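PDB 3I16: aluminum resistance protein from Clostridium novyi, which probably cleaves carbon-sulfur bonds as a pyridoxal-5'-phosphate-dependent lyase of the methionine gamma-lyase family and may take part in aluminum resistance. Local coordinates for residues 182-187 / 197-202; 159-164 / 190-195; 125-130 / 186-191. All coordinates share one frame; numbering follows the deposited sequence. Where two conformers were deposited one is given.

Interaction 1: residues 182-187 / 197-202. With PLP (pyridoxal-5'-phosphate), chain J; EDO (1,2-ethanediol), chain N.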
loop_
_atom_site.group_PDB
_atom_site.type_symbol
_atom_site.label_atom_id
_atom_site.label_comp_id
_atom_site.label_asym_id
_atom_site.label_seq_id
_atom_site.Cartn_x
_atom_site.Cartn_y
_atom_site.Cartn_z
ATOM N N ILE B 182 -15.574 31.718 -9.843
ATOM C CA ILE B 182 -14.521 32.275 -10.666
ATOM C C ILE B 182 -13.557 31.174 -11.118
ATOM O O ILE B 182 -12.943 30.504 -10.299
ATOM C CB ILE B 182 -13.684 33.240 -9.814
ATOM C CG1 ILE B 182 -14.551 34.370 -9.234
ATOM C CG2 ILE B 182 -12.540 33.781 -10.598
ATOM C CD1 ILE B 182 -13.892 34.990 -7.991
ATOM N N GLN B 183 -13.408 30.997 -12.418
ATOM C CA GLN B 183 -12.492 29.985 -12.932
ATOM C C GLN B 183 -11.165 30.637 -13.268
ATOM O O GLN B 183 -11.121 31.531 -14.092
ATOM C CB GLN B 183 -13.087 29.351 -14.170
ATOM C CG GLN B 183 -12.314 28.147 -14.675
ATOM C CD GLN B 183 -13.065 27.468 -15.788
ATOM O OE1 GLN B 183 -14.177 26.945 -15.584
ATOM N NE2 GLN B 183 -12.476 27.480 -16.986
ATOM N N ARG B 184 -10.085 30.187 -12.630
ATOM C CA ARG B 184 -8.767 30.767 -12.867
ATOM C C ARG B 184 -8.200 30.383 -14.238
ATOM O O ARG B 184 -7.814 31.259 -15.032
ATOM C CB ARG B 184 -7.813 30.338 -11.759
ATOM C CG ARG B 184 -6.445 30.929 -11.874
ATOM C CD ARG B 184 -5.631 30.628 -10.684
ATOM N NE ARG B 184 -4.299 31.230 -10.763
ATOM C CZ ARG B 184 -3.402 31.163 -9.785
ATOM N NH1 ARG B 184 -3.692 30.552 -8.641
ATOM N NH2 ARG B 184 -2.215 31.711 -9.941
ATOM N N SER B 185 -8.159 29.081 -14.508
ATOM C CA SER B 185 -7.629 28.541 -15.765
ATOM C C SER B 185 -8.660 28.687 -16.879
ATOM O O SER B 185 -9.860 28.733 -16.620
ATOM C CB SER B 185 -7.258 27.065 -15.571
ATOM O OG SER B 185 -6.720 26.502 -16.747
ATOM N N THR B 186 -8.208 28.729 -18.127
ATOM C CA THR B 186 -9.134 28.933 -19.237
ATOM C C THR B 186 -9.904 27.709 -19.693
ATOM O O THR B 186 -10.917 27.855 -20.372
ATOM C CB THR B 186 -8.405 29.485 -20.473
ATOM O OG1 THR B 186 -7.480 28.500 -20.946
ATOM C CG2 THR B 186 -7.657 30.768 -20.115
ATOM N N GLY B 187 -9.448 26.505 -19.364
ATOM C CA GLY B 187 -10.129 25.307 -19.866
ATOM C C GLY B 187 -9.918 25.207 -21.372
ATOM O O GLY B 187 -8.857 25.608 -21.881
ATOM N N GLU B 197 -4.284 39.383 -9.652
ATOM C CA GLU B 197 -4.824 40.755 -9.612
ATOM C C GLU B 197 -6.228 40.838 -10.210
ATOM O O GLU B 197 -7.051 41.628 -9.738
ATOM C CB GLU B 197 -3.896 41.780 -10.292
ATOM C CG GLU B 197 -3.807 41.640 -11.814
ATOM C CD GLU B 197 -3.005 42.737 -12.491
ATOM O OE1 GLU B 197 -2.144 43.360 -11.836
ATOM O OE2 GLU B 197 -3.240 42.964 -13.704
ATOM N N ASP B 198 -6.498 40.039 -11.248
ATOM C CA ASP B 198 -7.836 39.992 -11.866
ATOM C C ASP B 198 -8.809 39.350 -10.886
ATOM O O ASP B 198 -9.954 39.753 -10.783
ATOM C CB ASP B 198 -7.848 39.164 -13.159
ATOM C CG ASP B 198 -6.876 39.694 -14.248
ATOM O OD1 ASP B 198 -6.813 40.906 -14.485
ATOM O OD2 ASP B 198 -6.192 38.864 -14.889
ATOM N N ILE B 199 -8.350 38.327 -10.172
ATOM C CA ILE B 199 -9.184 37.654 -9.195
ATOM C C ILE B 199 -9.516 38.622 -8.064
ATOM O O ILE B 199 -10.670 38.703 -7.646
ATOM C CB ILE B 199 -8.531 36.364 -8.663
ATOM C CG1 ILE B 199 -8.499 35.317 -9.788
ATOM C CG2 ILE B 199 -9.318 35.841 -7.442
ATOM C CD1 ILE B 199 -7.627 34.074 -9.533
ATOM N N LYS B 200 -8.520 39.382 -7.605
ATOM C CA LYS B 200 -8.740 40.391 -6.584
ATOM C C LYS B 200 -9.781 41.414 -7.053
ATOM O O LYS B 200 -10.671 41.777 -6.302
ATOM C CB LYS B 200 -7.448 41.143 -6.244
ATOM C CG LYS B 200 -7.613 42.167 -5.095
ATOM C CD LYS B 200 -6.319 42.891 -4.789
ATOM C CE LYS B 200 -6.415 43.704 -3.479
ATOM N NZ LYS B 200 -7.556 44.641 -3.429
ATOM N N SER B 201 -9.674 41.882 -8.286
ATOM C CA SER B 201 -10.624 42.890 -8.759
ATOM C C SER B 201 -12.061 42.343 -8.739
ATOM O O SER B 201 -12.967 43.071 -8.413
ATOM C CB SER B 201 -10.240 43.434 -10.145
ATOM O OG SER B 201 -10.520 42.467 -11.127
ATOM N N ILE B 202 -12.259 41.059 -9.052
ATOM C CA ILE B 202 -13.596 40.450 -8.991
ATOM C C ILE B 202 -14.080 40.357 -7.532
ATOM O O ILE B 202 -15.205 40.764 -7.198
ATOM C CB ILE B 202 -13.649 39.038 -9.650
ATOM C CG1 ILE B 202 -13.370 39.111 -11.167
ATOM C CG2 ILE B 202 -14.995 38.386 -9.367
ATOM C CD1 ILE B 202 -13.111 37.723 -11.829
HETATM N N1 PLP J . -11.492 23.250 -13.696
HETATM C C2 PLP J . -10.529 23.534 -14.617
HETATM C C2A PLP J . -10.420 24.918 -15.178
HETATM C C3 PLP J . -9.659 22.517 -15.007
HETATM O O3 PLP J . -8.681 22.805 -15.927
HETATM C C4 PLP J . -9.781 21.227 -14.472
HETATM C C5 PLP J . -10.773 20.952 -13.537
HETATM C C6 PLP J . -11.607 21.983 -13.154
HETATM C C5A PLP J . -10.958 19.597 -12.880
HETATM O O4P PLP J . -10.870 18.550 -13.789
HETATM P P PLP J . -10.792 16.964 -13.399
HETATM O O1P PLP J . -9.747 16.621 -12.347
HETATM O O2P PLP J . -10.351 16.338 -14.700
HETATM O O3P PLP J . -12.162 16.513 -12.917
HETATM C C1 EDO N . -6.947 37.768 -18.066
HETATM O O1 EDO N . -7.072 38.537 -19.264
HETATM C C2 EDO N . -5.483 37.753 -17.659
HETATM O O2 EDO N . -5.029 39.073 -17.355
#

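Interaction 2: residues 159-164 / 190-195. With EDO (1,2-ethanediol), chain N.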
loop_
_atom_site.group_PDB
_atom_site.type_symbol
_atom_site.label_atom_id
_atom_site.label_comp_id
_atom_site.label_asym_id
_atom_site.label_seq_id
_atom_site.Cartn_x
_atom_site.Cartn_y
_atom_site.Cartn_z
ATOM N N ASP B 159 -12.011 41.430 -24.651
ATOM C CA ASP B 159 -10.569 41.404 -24.404
ATOM C C ASP B 159 -10.122 40.336 -23.408
ATOM O O ASP B 159 -8.938 40.267 -23.078
ATOM C CB ASP B 159 -10.053 42.781 -23.959
ATOM C CG ASP B 159 -10.587 43.218 -22.596
ATOM O OD1 ASP B 159 -11.261 42.423 -21.903
ATOM O OD2 ASP B 159 -10.317 44.378 -22.219
ATOM N N GLY B 160 -11.045 39.511 -22.913
ATOM C CA GLY B 160 -10.692 38.455 -21.950
ATOM C C GLY B 160 -10.723 38.885 -20.483
ATOM O O GLY B 160 -10.544 38.050 -19.593
ATOM N N LYS B 161 -10.964 40.173 -20.217
ATOM C CA LYS B 161 -10.975 40.675 -18.844
ATOM C C LYS B 161 -12.341 40.547 -18.177
ATOM O O LYS B 161 -13.372 40.494 -18.853
ATOM C CB LYS B 161 -10.553 42.150 -18.818
ATOM C CG LYS B 161 -9.169 42.416 -19.403
ATOM C CD LYS B 161 -8.047 41.774 -18.583
ATOM C CE LYS B 161 -6.671 42.030 -19.228
ATOM N NZ LYS B 161 -5.544 41.562 -18.371
ATOM N N PRO B 162 -12.367 40.517 -16.837
ATOM C CA PRO B 162 -13.672 40.450 -16.153
ATOM C C PRO B 162 -14.535 41.662 -16.453
ATOM O O PRO B 162 -14.003 42.779 -16.530
ATOM C CB PRO B 162 -13.295 40.435 -14.673
ATOM C CG PRO B 162 -11.885 39.884 -14.641
ATOM C CD PRO B 162 -11.235 40.329 -15.911
ATOM N N ASN B 163 -15.839 41.446 -16.653
ATOM C CA ASN B 163 -16.766 42.532 -16.916
ATOM C C ASN B 163 -17.382 42.950 -15.579
ATOM O O ASN B 163 -18.509 42.569 -15.234
ATOM C CB ASN B 163 -17.855 42.107 -17.902
ATOM C CG ASN B 163 -18.719 43.275 -18.343
ATOM O OD1 ASN B 163 -18.658 44.363 -17.766
ATOM N ND2 ASN B 163 -19.533 43.059 -19.368
ATOM N N LEU B 164 -16.634 43.770 -14.852
ATOM C CA LEU B 164 -17.011 44.175 -13.516
ATOM C C LEU B 164 -18.336 44.926 -13.486
ATOM O O LEU B 164 -19.167 44.670 -12.625
ATOM C CB LEU B 164 -15.893 44.992 -12.862
ATOM C CG LEU B 164 -14.513 44.344 -12.705
ATOM C CD1 LEU B 164 -13.534 45.347 -12.057
ATOM C CD2 LEU B 164 -14.559 43.029 -11.902
ATOM N N TRP B 190 -9.659 30.112 -25.622
ATOM C CA TRP B 190 -8.590 30.769 -26.340
ATOM C C TRP B 190 -8.540 32.164 -25.746
ATOM O O TRP B 190 -9.026 33.134 -26.324
ATOM C CB TRP B 190 -8.856 30.771 -27.841
ATOM C CG TRP B 190 -7.757 31.383 -28.654
ATOM C CD1 TRP B 190 -7.717 32.654 -29.145
ATOM C CD2 TRP B 190 -6.535 30.755 -29.072
ATOM N NE1 TRP B 190 -6.562 32.851 -29.857
ATOM C CE2 TRP B 190 -5.815 31.702 -29.822
ATOM C CE3 TRP B 190 -5.992 29.484 -28.897
ATOM C CZ2 TRP B 190 -4.581 31.417 -30.393
ATOM C CZ3 TRP B 190 -4.757 29.209 -29.458
ATOM C CH2 TRP B 190 -4.067 30.170 -30.191
ATOM N N ARG B 191 -7.969 32.220 -24.552
ATOM C CA ARG B 191 -7.865 33.433 -23.776
ATOM C C ARG B 191 -6.857 33.157 -22.674
ATOM O O ARG B 191 -6.529 32.005 -22.386
ATOM C CB ARG B 191 -9.229 33.796 -23.160
ATOM C CG ARG B 191 -9.787 32.714 -22.212
ATOM C CD ARG B 191 -11.111 33.128 -21.575
ATOM N NE ARG B 191 -11.558 32.261 -20.469
ATOM C CZ ARG B 191 -11.043 32.254 -19.230
ATOM N NH1 ARG B 191 -10.001 33.000 -18.919
ATOM N NH2 ARG B 191 -11.551 31.453 -18.287
ATOM N N ARG B 192 -6.394 34.215 -22.035
ATOM C CA ARG B 192 -5.430 34.074 -20.956
ATOM C C ARG B 192 -6.106 33.691 -19.657
ATOM O O ARG B 192 -7.249 34.055 -19.428
ATOM C CB ARG B 192 -4.685 35.383 -20.772
ATOM C CG ARG B 192 -3.850 35.753 -21.999
ATOM C CD ARG B 192 -3.211 37.107 -21.804
ATOM N NE ARG B 192 -2.321 37.094 -20.647
ATOM C CZ ARG B 192 -1.876 38.170 -20.004
ATOM N NH1 ARG B 192 -2.236 39.396 -20.395
ATOM N NH2 ARG B 192 -1.072 38.027 -18.955
ATOM N N ALA B 193 -5.396 32.946 -18.818
ATOM C CA ALA B 193 -5.870 32.576 -17.484
ATOM C C ALA B 193 -5.930 33.840 -16.647
ATOM O O ALA B 193 -5.133 34.761 -16.878
ATOM C CB ALA B 193 -4.903 31.598 -16.831
ATOM N N LEU B 194 -6.831 33.883 -15.658
ATOM C CA LEU B 194 -6.940 35.058 -14.775
ATOM C C LEU B 194 -5.774 35.171 -13.825
ATOM O O LEU B 194 -5.444 34.227 -13.122
ATOM C CB LEU B 194 -8.206 35.057 -13.913
ATOM C CG LEU B 194 -9.566 35.258 -14.545
ATOM C CD1 LEU B 194 -10.513 35.628 -13.417
ATOM C CD2 LEU B 194 -9.560 36.344 -15.578
ATOM N N LEU B 195 -5.175 36.352 -13.781
ATOM C CA LEU B 195 -4.090 36.609 -12.878
ATOM C C LEU B 195 -4.669 36.834 -11.468
ATOM O O LEU B 195 -5.856 37.111 -11.305
ATOM C CB LEU B 195 -3.326 37.839 -13.328
ATOM C CG LEU B 195 -2.684 37.816 -14.730
ATOM C CD1 LEU B 195 -2.145 39.192 -15.095
ATOM C CD2 LEU B 195 -1.589 36.786 -14.831
HETATM C C1 EDO N . -6.947 37.768 -18.066
HETATM O O1 EDO N . -7.072 38.537 -19.264
HETATM C C2 EDO N . -5.483 37.753 -17.659
HETATM O O2 EDO N . -5.029 39.073 -17.355
#

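Interaction 3: residues 125-130 / 186-191. With PLP (pyridoxal-5'-phosphate), chain J.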
loop_
_atom_site.group_PDB
_atom_site.type_symbol
_atom_site.label_atom_id
_atom_site.label_comp_id
_atom_site.label_asym_id
_atom_site.label_seq_id
_atom_site.Cartn_x
_atom_site.Cartn_y
_atom_site.Cartn_z
ATOM N N PRO B 125 -18.593 27.760 -17.466
ATOM C CA PRO B 125 -17.528 26.980 -16.826
ATOM C C PRO B 125 -17.031 25.810 -17.656
ATOM O O PRO B 125 -17.648 25.451 -18.666
ATOM C CB PRO B 125 -18.203 26.436 -15.558
ATOM C CG PRO B 125 -19.519 27.182 -15.446
ATOM C CD PRO B 125 -19.895 27.451 -16.850
ATOM N N TYR B 126 -15.898 25.258 -17.224
ATOM C CA TYR B 126 -15.266 24.064 -17.782
ATOM C C TYR B 126 -16.347 23.009 -17.991
ATOM O O TYR B 126 -17.175 22.812 -17.080
ATOM C CB TYR B 126 -14.241 23.560 -16.744
ATOM C CG TYR B 126 -13.215 22.550 -17.218
ATOM C CD1 TYR B 126 -12.059 22.960 -17.875
ATOM C CD2 TYR B 126 -13.363 21.192 -16.942
ATOM C CE1 TYR B 126 -11.104 22.048 -18.281
ATOM C CE2 TYR B 126 -12.407 20.273 -17.342
ATOM C CZ TYR B 126 -11.287 20.710 -18.014
ATOM O OH TYR B 126 -10.348 19.804 -18.420
ATOM N N ASP B 127 -16.311 22.325 -19.127
ATOM C CA ASP B 127 -17.262 21.303 -19.545
ATOM C C ASP B 127 -17.868 20.368 -18.531
ATOM O O ASP B 127 -19.086 20.192 -18.500
ATOM C CB ASP B 127 -16.626 20.408 -20.628
ATOM C CG ASP B 127 -16.104 21.196 -21.820
ATOM O OD1 ASP B 127 -15.164 22.005 -21.624
ATOM O OD2 ASP B 127 -16.613 20.977 -22.940
ATOM N N THR B 128 -17.023 19.748 -17.724
ATOM C CA THR B 128 -17.499 18.715 -16.809
ATOM C C THR B 128 -18.399 19.287 -15.707
ATOM O O THR B 128 -19.157 18.539 -15.096
ATOM C CB THR B 128 -16.335 17.909 -16.203
ATOM O OG1 THR B 128 -15.668 18.708 -15.211
ATOM C CG2 THR B 128 -15.340 17.503 -17.288
ATOM N N LEU B 129 -18.371 20.616 -15.511
ATOM C CA LEU B 129 -19.197 21.236 -14.487
ATOM C C LEU B 129 -20.627 21.461 -14.974
ATOM O O LEU B 129 -21.539 21.657 -14.166
ATOM C CB LEU B 129 -18.544 22.538 -14.023
ATOM C CG LEU B 129 -18.483 22.856 -12.537
ATOM C CD1 LEU B 129 -17.982 21.666 -11.686
ATOM C CD2 LEU B 129 -17.559 24.065 -12.358
ATOM N N HIS B 130 -20.864 21.362 -16.277
ATOM C CA HIS B 130 -22.208 21.635 -16.806
ATOM C C HIS B 130 -23.292 20.701 -16.267
ATOM O O HIS B 130 -24.403 21.150 -15.965
ATOM C CB HIS B 130 -22.198 21.641 -18.334
ATOM C CG HIS B 130 -21.397 22.772 -18.923
ATOM N ND1 HIS B 130 -21.802 23.455 -20.047
ATOM C CD2 HIS B 130 -20.249 23.370 -18.513
ATOM C CE1 HIS B 130 -20.914 24.390 -20.330
ATOM N NE2 HIS B 130 -19.960 24.357 -19.417
ATOM N N THR B 186 -8.208 28.729 -18.127
ATOM C CA THR B 186 -9.134 28.933 -19.237
ATOM C C THR B 186 -9.904 27.709 -19.693
ATOM O O THR B 186 -10.917 27.855 -20.372
ATOM C CB THR B 186 -8.405 29.485 -20.473
ATOM O OG1 THR B 186 -7.480 28.500 -20.946
ATOM C CG2 THR B 186 -7.657 30.768 -20.115
ATOM N N GLY B 187 -9.448 26.505 -19.364
ATOM C CA GLY B 187 -10.129 25.307 -19.866
ATOM C C GLY B 187 -9.918 25.207 -21.372
ATOM O O GLY B 187 -8.857 25.608 -21.881
ATOM N N TYR B 188 -10.911 24.708 -22.101
ATOM C CA TYR B 188 -10.797 24.633 -23.551
ATOM C C TYR B 188 -11.270 25.921 -24.221
ATOM O O TYR B 188 -12.284 25.934 -24.927
ATOM C CB TYR B 188 -11.540 23.421 -24.139
ATOM C CG TYR B 188 -10.997 22.051 -23.750
ATOM C CD1 TYR B 188 -9.627 21.818 -23.655
ATOM C CD2 TYR B 188 -11.856 20.969 -23.563
ATOM C CE1 TYR B 188 -9.130 20.580 -23.332
ATOM C CE2 TYR B 188 -11.362 19.705 -23.237
ATOM C CZ TYR B 188 -9.994 19.525 -23.118
ATOM O OH TYR B 188 -9.484 18.294 -22.800
ATOM N N GLY B 189 -10.526 27.002 -24.026
ATOM C CA GLY B 189 -10.869 28.279 -24.645
ATOM C C GLY B 189 -9.701 28.795 -25.457
ATOM O O GLY B 189 -8.857 28.020 -25.931
ATOM N N TRP B 190 -9.659 30.112 -25.622
ATOM C CA TRP B 190 -8.590 30.769 -26.340
ATOM C C TRP B 190 -8.540 32.164 -25.746
ATOM O O TRP B 190 -9.026 33.134 -26.324
ATOM C CB TRP B 190 -8.856 30.771 -27.841
ATOM C CG TRP B 190 -7.757 31.383 -28.654
ATOM C CD1 TRP B 190 -7.717 32.654 -29.145
ATOM C CD2 TRP B 190 -6.535 30.755 -29.072
ATOM N NE1 TRP B 190 -6.562 32.851 -29.857
ATOM C CE2 TRP B 190 -5.815 31.702 -29.822
ATOM C CE3 TRP B 190 -5.992 29.484 -28.897
ATOM C CZ2 TRP B 190 -4.581 31.417 -30.393
ATOM C CZ3 TRP B 190 -4.757 29.209 -29.458
ATOM C CH2 TRP B 190 -4.067 30.170 -30.191
ATOM N N ARG B 191 -7.969 32.220 -24.552
ATOM C CA ARG B 191 -7.865 33.433 -23.776
ATOM C C ARG B 191 -6.857 33.157 -22.674
ATOM O O ARG B 191 -6.529 32.005 -22.386
ATOM C CB ARG B 191 -9.229 33.796 -23.160
ATOM C CG ARG B 191 -9.787 32.714 -22.212
ATOM C CD ARG B 191 -11.111 33.128 -21.575
ATOM N NE ARG B 191 -11.558 32.261 -20.469
ATOM C CZ ARG B 191 -11.043 32.254 -19.230
ATOM N NH1 ARG B 191 -10.001 33.000 -18.919
ATOM N NH2 ARG B 191 -11.551 31.453 -18.287
HETATM N N1 PLP J . -11.492 23.250 -13.696
HETATM C C2 PLP J . -10.529 23.534 -14.617
HETATM C C2A PLP J . -10.420 24.918 -15.178
HETATM C C3 PLP J . -9.659 22.517 -15.007
HETATM O O3 PLP J . -8.681 22.805 -15.927
HETATM C C4 PLP J . -9.781 21.227 -14.472
HETATM C C5 PLP J . -10.773 20.952 -13.537
HETATM C C6 PLP J . -11.607 21.983 -13.154
HETATM C C5A PLP J . -10.958 19.597 -12.880
HETATM O O4P PLP J . -10.870 18.550 -13.789
HETATM P P PLP J . -10.792 16.964 -13.399
HETATM O O1P PLP J . -9.747 16.621 -12.347
HETATM O O2P PLP J . -10.351 16.338 -14.700
HETATM O O3P PLP J . -12.162 16.513 -12.917
HETATM O O HOH W 1 -13.402 24.307 -21.134
#

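Interaction 1: residues 182-187 / 197-202
Ile182 packs against Ile199 and Ile202, joining the end of strand 177-183 to helix 196-209. This is the strand-helix interface of a beta-alpha-beta unit that runs on into strand 214-218. The unit belongs to the seven-stranded mixed sheet typical of fold type I pyridoxal-phosphate enzymes.

The contact is apolar and buried. Ile182 and Ile202 lie alongside each other, pointing opposite ways. CD1 of Ile182 lies 3.8 Å from CG2 of Ile202, and on the other branch CG2 of Ile182 lies 4.2 Å from CD1 of Ile202. With chi1 at -59°, CG1 of Ile182 stands beside the backbone N and CG2 beside the carbonyl carbon, and both branches reach the helix. Ile199 is met more loosely, with its CG1 4.4 Å from Ile182 CG2.

Past the strand end, Arg184 runs across the end of Ile199. Its CG and CD both touch Ile199 CD1, the CG at 4.1 Å. The chain is extended from CG to NE, which carries the guanidinium beyond the isoleucine. There Ser331 and Asn219 bond to it and Glu229 forms a salt bridge.

The alternation of the strand turns Gln183 away from the helix, into the cofactor pocket. Its CD lies 3.7 Å from the methyl carbon C2A of the pyridoxal phosphate. Ser185 CB meets the same methyl at 3.8 Å, while its hydroxyl bonds to Asp332. One face of the strand end thus packs on the helix while the other lines the pocket.

The Gln183 amide is held at both ends: OE1 accepts from Tyr126 N, and NE2 donates to Ser185 O at 2.9 Å. That Ser185 oxygen lies only 3° out of the amide plane.

Interaction 2: residues 159-164 / 190-195
Pro162 and Leu194 form the small apolar part of this contact, with Pro162 CD 4.3 Å from Leu194 CD2. The same methyl lies 4.5 Å from Gly160 O. Each segment is a loop leading into a helix of the sheet domain: Asn163 caps helix 164-173 through Glu166 N, and Leu195 holds the N-cap position of helix 196-209. An Asx turn shapes the first loop, Lys161 N donating to Asp159 OD1 at 2.8 Å.

Lys161 carries the polar part. Its CB points away from 190-195, and the chain turns back at chi2 (-65°). CD then meets O1 of a bound ethanediol at 3.4 Å, and CE passes the same oxygen. At the tip, NZ donates to ethanediol O2 over 2.7 Å. That oxygen in turn donates to Asp198 OD2, so the diol bridges the lysine and helix 196-209. O2 also sits 4.1 Å above one face of the Arg192 guanidinium, offset toward its rim.

Lys161 NZ and Arg192 NH1 are 4.4 Å apart, two like charges with no bond between them. Arg192 NH2 is held by Lys329 O. The nearby Asp198 carboxylate probably eases the repulsion. The diol most likely came from the crystallisation liquor, so its bridging place may be taken by water in solution.

Interaction 3: residues 125-130 / 186-191
Tyr126 and Gly187 bring the two backbones together, their CA atoms 5.7 Å apart. Residues 126-129 form a type I turn, closed by a bond from Leu129 N to Tyr126 O, which leads toward helix 129-133. His130 NE2 reaches back to Pro125 O at 2.7 Å and ties the two ends of this segment together. Across from it, Gly187 has a positive phi (69°), and Tyr188 is the centre of an inverse gamma turn. No direct hydrogen bond joins the segments.

The Tyr126 ring lies between Gly187 and the cofactor. Two conformers were modelled, and these contacts describe one of them. Chi1 of -165° swings the ring out from the backbone N to this place. The ring meets Gly187 edge-on: CD1 is 3.6 Å from Gly187 CA, which lies near the ring plane. One ring face looks onto the pyridoxal phosphate, whose C3 sits 3.6 Å above it, offset toward the rim. Tyr126 OH bonds to Tyr372 OH.

Beside it, the Asp127 carboxylate and the Tyr188 ring are turned 69° apart. Asp127 OD1 lies 4.0 Å from Tyr188 CD2. A water joins the pair, giving a hydrogen to Asp127 OD1 at 2.9 Å and accepting from Tyr188 N at 2.7 Å. The Tyr188 hydroxyl goes to Asp394.

An aromatic side chain over the cofactor ring is a feature shared with related lyases. In the conformer described, the glycine contact and the bond to Tyr372 are consistent with a ring held over the pyridine; the second conformer suggests that the hold is not absolute.

Along the chain the segments run 125-130, 159-164, 182-187, 186-191, 190-195 and 197-202. All three interactions share the connection from strand 177-183 to helix 196-209. Interactions 1 and 2 have centres about 7 Å apart, and Arg184 O and Leu194 N, 2.9 Å apart, probably bond between them. The centre of interaction 3 is about 13 Å from each of the other two centres. It shares Thr186 and Gly187 with interaction 1, and Trp190 and Arg191 with interaction 2. Gln183 OE1 accepts from Tyr126 N and ties interaction 1 to interaction 3. Both touch the cofactor, so this one connection links pocket wall, sheet and helix 196-209.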